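Long-range contact in restriction endonuclease UbaLAI (Unidentified, PDB 5O63), which cleaves DNA as a Type IIE restriction enzyme, its N-terminal B3 domain binding the cognate sequence: residues A[34-47]-A[87-99]. Residues are numbered along the deposited sequence; the frame is centred on the assembly and turned at random.
Sequences DSGRHGVLVPTEAY and YPERRITRMHGLL. With nucleotides of chain D; nucleotides of chain C.
R90 lies along one face of the Y47 ring at the end of the antiparallel pairing between strands 40-41 and 89-93. CB of R90 comes to 3.9 Å from CE1 of Y47, CG meets CZ, and CD makes a CH-pi contact over the middle of the ring. NE then passes above CE2, and the guanidinium stacks nearly flat on the ring, planes 14° apart and off-centre as a cation-pi pair, while NH1 is hydrogen-bonded to Y81 OH of strand 75-84. With CG anti to the carbonyl carbon (chi1 -55°) and extended to NE, the chain follows the ring. V40 N donates a hydrogen bond to I92 O at 2.8 Å and V42 N one to R90 O. Beyond them OG of S35 reaches O of H96 (2.7 Å) from above its carbonyl plane. OD1 of D34 accepts from the backbone N-H of G36 (an Asx turn), H38 and G39, fixing the loop that presents H38 NE2 to N7 of DG6 of chain D, 2.8 Å away. R37 lays its guanidinium face over that N7 and sends NE to another guanine O6; an alanine here would probably cost that O6 its bond from NE and uncover DG6. T93 OG1 and R94 NE donate to phosphate oxygens of DC3 and DC2 of chain C, whereas E89, salt-bridged to R91 through OE2, accepts from a cytosine N4 through OE1. Base-facing donors and acceptors beside donors to phosphates are consistent with sequence readout.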
loop_
_atom_site.group_PDB
_atom_site.type_symbol
_atom_site.label_atom_id
_atom_site.label_comp_id
_atom_site.label_asym_id
_atom_site.label_seq_id
_atom_site.Cartn_x
_atom_site.Cartn_y
_atom_site.Cartn_z
ATOM N N ASP A 34 9.347 3.717 6.169
ATOM C CA ASP A 34 9.356 4.991 5.470
ATOM C C ASP A 34 9.338 4.638 3.941
ATOM O O ASP A 34 9.067 3.510 3.595
ATOM C CB ASP A 34 10.533 5.838 5.885
ATOM C CG ASP A 34 11.871 5.131 5.664
ATOM O OD1 ASP A 34 12.042 4.356 4.700
ATOM O OD2 ASP A 34 12.732 5.231 6.590
ATOM N N SER A 35 9.637 5.649 3.115
ATOM C CA SER A 35 9.455 5.494 1.650
ATOM C C SER A 35 10.441 4.531 1.008
ATOM O O SER A 35 10.198 4.023 -0.104
ATOM C CB SER A 35 9.606 6.874 0.990
ATOM O OG SER A 35 8.757 7.808 1.599
ATOM N N GLY A 36 11.567 4.260 1.675
ATOM C CA GLY A 36 12.530 3.345 1.099
ATOM C C GLY A 36 13.914 3.221 1.780
ATOM O O GLY A 36 14.552 2.183 1.602
ATOM N N ARG A 37 14.310 4.213 2.566
ATOM C CA ARG A 37 15.506 4.037 3.362
ATOM C C ARG A 37 15.348 2.764 4.220
ATOM O O ARG A 37 16.200 1.876 4.211
ATOM C CB ARG A 37 15.736 5.290 4.252
ATOM C CG ARG A 37 17.218 5.405 4.754
ATOM C CD ARG A 37 17.484 4.519 5.964
ATOM N NE ARG A 37 18.811 4.833 6.566
ATOM C CZ ARG A 37 19.011 5.678 7.596
ATOM N NH1 ARG A 37 17.965 6.282 8.185
ATOM N NH2 ARG A 37 20.254 5.936 8.040
ATOM N N HIS A 38 14.190 2.636 4.889
ATOM C CA HIS A 38 13.780 1.397 5.501
ATOM C C HIS A 38 12.633 0.685 4.798
ATOM O O HIS A 38 12.450 -0.527 5.009
ATOM C CB HIS A 38 13.308 1.673 6.953
ATOM C CG HIS A 38 14.402 2.177 7.815
ATOM N ND1 HIS A 38 14.140 2.900 8.967
ATOM C CD2 HIS A 38 15.753 2.073 7.726
ATOM C CE1 HIS A 38 15.284 3.211 9.556
ATOM N NE2 HIS A 38 16.282 2.721 8.827
ATOM N N GLY A 39 11.889 1.426 3.954
ATOM C CA GLY A 39 10.768 0.810 3.213
ATOM C C GLY A 39 9.572 0.584 4.117
ATOM O O GLY A 39 9.625 0.916 5.316
ATOM N N VAL A 40 8.540 0.038 3.519
ATOM C CA VAL A 40 7.401 -0.400 4.316
ATOM C C VAL A 40 7.530 -1.908 4.419
ATOM O O VAL A 40 7.497 -2.638 3.426
ATOM C CB VAL A 40 6.076 0.020 3.672
ATOM C CG1 VAL A 40 4.896 -0.689 4.402
ATOM C CG2 VAL A 40 5.940 1.545 3.752
ATOM N N LEU A 41 7.586 -2.393 5.679
ATOM C CA LEU A 41 7.771 -3.820 5.909
ATOM C C LEU A 41 6.427 -4.558 5.613
ATOM O O LEU A 41 5.371 -4.079 6.030
ATOM C CB LEU A 41 8.203 -4.079 7.389
ATOM C CG LEU A 41 8.456 -5.563 7.673
ATOM C CD1 LEU A 41 9.690 -6.126 6.914
ATOM C CD2 LEU A 41 8.696 -5.652 9.233
ATOM N N VAL A 42 6.505 -5.618 4.803
ATOM C CA VAL A 42 5.297 -6.336 4.371
ATOM C C VAL A 42 5.076 -7.491 5.337
ATOM O O VAL A 42 5.924 -8.360 5.450
ATOM C CB VAL A 42 5.432 -6.896 2.941
ATOM C CG1 VAL A 42 4.130 -7.568 2.516
ATOM C CG2 VAL A 42 5.766 -5.728 1.953
ATOM N N PRO A 43 3.930 -7.497 6.051
ATOM C CA PRO A 43 3.637 -8.659 6.925
ATOM C C PRO A 43 3.482 -9.917 6.107
ATOM O O PRO A 43 3.006 -9.833 4.946
ATOM C CB PRO A 43 2.305 -8.295 7.557
ATOM C CG PRO A 43 1.906 -7.050 7.125
ATOM C CD PRO A 43 2.835 -6.530 6.021
ATOM N N THR A 44 3.850 -11.070 6.675
ATOM C CA THR A 44 3.858 -12.326 5.913
ATOM C C THR A 44 2.481 -12.627 5.319
ATOM O O THR A 44 2.381 -13.107 4.186
ATOM C CB THR A 44 4.334 -13.542 6.770
ATOM O OG1 THR A 44 3.606 -13.626 8.010
ATOM C CG2 THR A 44 5.854 -13.460 7.058
ATOM N N GLU A 45 1.424 -12.284 6.044
ATOM C CA GLU A 45 0.080 -12.555 5.566
ATOM C C GLU A 45 -0.285 -11.686 4.381
ATOM O O GLU A 45 -1.277 -11.950 3.695
ATOM C CB GLU A 45 -0.939 -12.377 6.694
ATOM C CG GLU A 45 -0.888 -13.483 7.710
ATOM N N ALA A 46 0.479 -10.623 4.125
ATOM C CA ALA A 46 0.175 -9.812 2.957
ATOM C C ALA A 46 1.041 -10.147 1.720
ATOM O O ALA A 46 0.845 -9.566 0.676
ATOM C CB ALA A 46 0.304 -8.316 3.289
ATOM N N TYR A 47 1.944 -11.114 1.804
ATOM C CA TYR A 47 2.740 -11.475 0.616
ATOM C C TYR A 47 1.865 -11.825 -0.613
ATOM O O TYR A 47 2.137 -11.393 -1.732
ATOM C CB TYR A 47 3.658 -12.679 0.906
ATOM C CG TYR A 47 4.837 -12.438 1.857
ATOM C CD1 TYR A 47 5.045 -11.196 2.454
ATOM C CD2 TYR A 47 5.712 -13.481 2.170
ATOM C CE1 TYR A 47 6.142 -10.995 3.310
ATOM C CE2 TYR A 47 6.787 -13.301 3.019
ATOM C CZ TYR A 47 7.001 -12.055 3.578
ATOM O OH TYR A 47 8.078 -11.926 4.427
ATOM N N TYR A 87 16.998 -11.666 7.097
ATOM C CA TYR A 87 16.009 -11.571 8.182
ATOM C C TYR A 87 15.297 -12.909 8.420
ATOM O O TYR A 87 15.414 -13.477 9.532
ATOM C CB TYR A 87 15.041 -10.412 7.907
ATOM C CG TYR A 87 15.816 -9.073 7.819
ATOM C CD1 TYR A 87 16.165 -8.398 8.989
ATOM C CD2 TYR A 87 16.239 -8.522 6.579
ATOM C CE1 TYR A 87 16.894 -7.212 8.957
ATOM C CE2 TYR A 87 16.953 -7.304 6.543
ATOM C CZ TYR A 87 17.299 -6.677 7.735
ATOM O OH TYR A 87 18.016 -5.500 7.727
ATOM N N PRO A 88 14.572 -13.458 7.417
ATOM C CA PRO A 88 14.290 -12.996 6.032
ATOM C C PRO A 88 13.049 -12.136 6.022
ATOM O O PRO A 88 12.148 -12.386 6.834
ATOM C CB PRO A 88 14.020 -14.285 5.280
ATOM C CG PRO A 88 13.400 -15.205 6.358
ATOM C CD PRO A 88 13.979 -14.782 7.696
ATOM N N GLU A 89 12.936 -11.164 5.146
ATOM C CA GLU A 89 11.726 -10.322 5.175
ATOM C C GLU A 89 11.589 -9.626 3.816
ATOM O O GLU A 89 12.512 -9.712 2.982
ATOM C CB GLU A 89 11.783 -9.283 6.307
ATOM C CG GLU A 89 12.773 -8.116 5.993
ATOM C CD GLU A 89 12.915 -7.171 7.192
ATOM O OE1 GLU A 89 12.665 -7.601 8.375
ATOM O OE2 GLU A 89 13.267 -6.010 6.916
ATOM N N ARG A 90 10.438 -9.013 3.612
ATOM C CA ARG A 90 10.113 -8.288 2.383
ATOM C C ARG A 90 9.633 -6.887 2.692
ATOM O O ARG A 90 8.963 -6.601 3.679
ATOM C CB ARG A 90 9.038 -9.044 1.547
ATOM C CG ARG A 90 9.428 -10.465 1.241
ATOM C CD ARG A 90 8.506 -11.100 0.291
ATOM N NE ARG A 90 8.799 -12.526 0.284
ATOM C CZ ARG A 90 8.230 -13.368 -0.553
ATOM N NH1 ARG A 90 7.374 -12.891 -1.437
ATOM N NH2 ARG A 90 8.535 -14.671 -0.506
ATOM N N ARG A 91 10.020 -5.948 1.796
ATOM C CA ARG A 91 9.723 -4.531 1.959
ATOM C C ARG A 91 9.228 -3.992 0.643
ATOM O O ARG A 91 9.665 -4.511 -0.414
ATOM C CB ARG A 91 10.988 -3.745 2.353
ATOM C CG ARG A 91 11.616 -4.195 3.660
ATOM C CD ARG A 91 12.933 -3.454 3.784
ATOM N NE ARG A 91 13.711 -4.033 4.870
ATOM C CZ ARG A 91 14.976 -3.718 5.166
ATOM N NH1 ARG A 91 15.622 -2.747 4.474
ATOM N NH2 ARG A 91 15.595 -4.392 6.147
ATOM N N ILE A 92 8.380 -2.968 0.670
ATOM C CA ILE A 92 8.132 -2.112 -0.507
ATOM C C ILE A 92 8.990 -0.873 -0.322
ATOM O O ILE A 92 9.094 -0.315 0.780
ATOM C CB ILE A 92 6.640 -1.676 -0.630
ATOM C CG1 ILE A 92 5.742 -2.910 -0.442
ATOM C CG2 ILE A 92 6.444 -0.971 -1.989
ATOM C CD1 ILE A 92 6.016 -4.021 -1.518
ATOM N N THR A 93 9.603 -0.433 -1.431
ATOM C CA THR A 93 10.360 0.816 -1.449
ATOM C C THR A 93 10.051 1.616 -2.745
ATOM O O THR A 93 9.262 1.162 -3.606
ATOM C CB THR A 93 11.898 0.565 -1.403
ATOM O OG1 THR A 93 12.296 -0.107 -2.619
ATOM C CG2 THR A 93 12.324 -0.304 -0.235
ATOM N N ARG A 94 10.635 2.819 -2.838
ATOM C CA ARG A 94 10.372 3.826 -3.908
ATOM C C ARG A 94 8.957 4.428 -3.780
ATOM O O ARG A 94 8.416 4.973 -4.722
ATOM C CB ARG A 94 10.606 3.219 -5.353
ATOM C CG ARG A 94 11.930 2.443 -5.495
ATOM C CD ARG A 94 12.132 2.060 -6.958
ATOM N NE ARG A 94 12.176 3.255 -7.806
ATOM C CZ ARG A 94 11.995 3.178 -9.138
ATOM N NH1 ARG A 94 11.892 1.990 -9.709
ATOM N NH2 ARG A 94 11.966 4.283 -9.857
ATOM N N MET A 95 8.365 4.399 -2.567
ATOM C CA MET A 95 7.120 5.097 -2.370
ATOM C C MET A 95 7.235 6.615 -2.242
ATOM O O MET A 95 8.334 7.218 -2.137
ATOM C CB MET A 95 6.422 4.531 -1.121
ATOM C CG MET A 95 5.996 3.142 -1.393
ATOM S SD MET A 95 5.446 2.321 0.121
ATOM C CE MET A 95 7.108 2.045 0.741
ATOM N N HIS A 96 6.047 7.227 -2.358
ATOM C CA HIS A 96 5.887 8.674 -2.175
ATOM C C HIS A 96 6.601 9.223 -0.906
ATOM O O HIS A 96 6.567 8.616 0.171
ATOM C CB HIS A 96 4.389 9.002 -2.133
ATOM C CG HIS A 96 4.094 10.441 -2.335
ATOM N ND1 HIS A 96 4.372 11.398 -1.380
ATOM C CD2 HIS A 96 3.561 11.096 -3.403
ATOM C CE1 HIS A 96 3.982 12.581 -1.841
ATOM N NE2 HIS A 96 3.474 12.422 -3.063
ATOM N N GLY A 97 7.339 10.303 -1.091
ATOM C CA GLY A 97 8.134 10.870 0.003
ATOM C C GLY A 97 7.342 11.396 1.190
ATOM O O GLY A 97 7.947 11.649 2.256
ATOM N N LEU A 98 6.023 11.503 1.074
ATOM C CA LEU A 98 5.220 11.905 2.237
ATOM C C LEU A 98 5.563 10.968 3.391
ATOM O O LEU A 98 5.579 11.378 4.553
ATOM C CB LEU A 98 3.707 11.851 1.945
ATOM C CG LEU A 98 2.823 12.257 3.146
ATOM C CD1 LEU A 98 3.254 13.599 3.788
ATOM C CD2 LEU A 98 1.371 12.348 2.707
ATOM N N LEU A 99 5.882 9.714 3.091
ATOM C CA LEU A 99 6.041 8.752 4.225
ATOM C C LEU A 99 7.316 9.034 5.027
ATOM O O LEU A 99 7.474 8.540 6.147
ATOM C CB LEU A 99 6.111 7.315 3.749
ATOM C CG LEU A 99 4.846 6.739 3.129
ATOM C CD1 LEU A 99 5.152 5.297 2.743
ATOM C CD2 LEU A 99 3.680 6.877 4.081
ATOM P P DG D 6 20.593 4.913 15.059
ATOM O OP1 DG D 6 21.462 5.168 16.233
ATOM O OP2 DG D 6 19.585 5.890 14.594
ATOM O "O5'" DG D 6 21.517 4.609 13.773
ATOM C "C5'" DG D 6 22.642 3.789 13.857
ATOM C "C4'" DG D 6 23.307 3.710 12.492
ATOM O "O4'" DG D 6 22.485 2.835 11.654
ATOM C "C3'" DG D 6 23.391 5.048 11.747
ATOM O "O3'" DG D 6 24.585 5.065 11.020
ATOM C "C2'" DG D 6 22.259 4.893 10.699
ATOM C "C1'" DG D 6 22.367 3.407 10.408
ATOM N N9 DG D 6 21.200 2.914 9.727
ATOM C C8 DG D 6 19.864 3.280 9.924
ATOM N N7 DG D 6 19.041 2.715 9.048
ATOM C C5 DG D 6 19.887 1.948 8.234
ATOM C C6 DG D 6 19.592 1.194 7.079
ATOM O O6 DG D 6 18.460 1.004 6.535
ATOM N N1 DG D 6 20.715 0.598 6.527
ATOM C C2 DG D 6 22.001 0.729 7.045
ATOM N N2 DG D 6 22.965 0.078 6.393
ATOM N N3 DG D 6 22.303 1.477 8.117
ATOM C C4 DG D 6 21.218 2.070 8.643
ATOM P P DC C 2 13.395 6.116 -5.382
ATOM O OP1 DC C 2 13.086 5.654 -6.776
ATOM O OP2 DC C 2 12.287 6.597 -4.481
ATOM O "O5'" DC C 2 14.224 4.977 -4.695
ATOM C "C5'" DC C 2 15.281 4.298 -5.393
ATOM C "C4'" DC C 2 16.168 3.544 -4.428
ATOM O "O4'" DC C 2 16.740 4.426 -3.451
ATOM C "C3'" DC C 2 15.434 2.468 -3.640
ATOM O "O3'" DC C 2 15.741 1.206 -4.311
ATOM C "C2'" DC C 2 16.049 2.587 -2.218
ATOM C "C1'" DC C 2 17.225 3.580 -2.462
ATOM N N1 DC C 2 17.602 4.409 -1.275
ATOM C C2 DC C 2 18.992 4.470 -0.972
ATOM O O2 DC C 2 19.775 3.835 -1.660
ATOM N N3 DC C 2 19.376 5.142 0.103
ATOM C C4 DC C 2 18.476 5.883 0.782
ATOM N N4 DC C 2 18.935 6.564 1.861
ATOM C C5 DC C 2 17.066 5.873 0.482
ATOM C C6 DC C 2 16.672 5.137 -0.573
ATOM P P DC C 3 15.847 -0.188 -3.636
ATOM O OP1 DC C 3 15.722 -1.187 -4.750
ATOM O OP2 DC C 3 14.992 -0.401 -2.458
ATOM O "O5'" DC C 3 17.359 -0.324 -3.142
ATOM C "C5'" DC C 3 18.409 -0.301 -4.175
ATOM C "C4'" DC C 3 19.770 -0.279 -3.492
ATOM O "O4'" DC C 3 19.864 0.887 -2.672
ATOM C "C3'" DC C 3 20.084 -1.389 -2.542
ATOM O "O3'" DC C 3 20.483 -2.554 -3.226
ATOM C "C2'" DC C 3 21.270 -0.812 -1.760
ATOM C "C1'" DC C 3 20.852 0.625 -1.648
ATOM N N1 DC C 3 20.255 1.006 -0.337
ATOM C C2 DC C 3 21.116 1.307 0.695
ATOM O O2 DC C 3 22.324 1.118 0.525
ATOM N N3 DC C 3 20.610 1.800 1.829
ATOM C C4 DC C 3 19.255 1.915 2.006
ATOM N N4 DC C 3 18.822 2.418 3.162
ATOM C C5 DC C 3 18.325 1.591 0.958
ATOM C C6 DC C 3 18.892 1.160 -0.217
HETATM O O HOH W 1 15.321 -0.579 2.489
HETATM O O HOH W 2 8.364 -9.532 5.605
#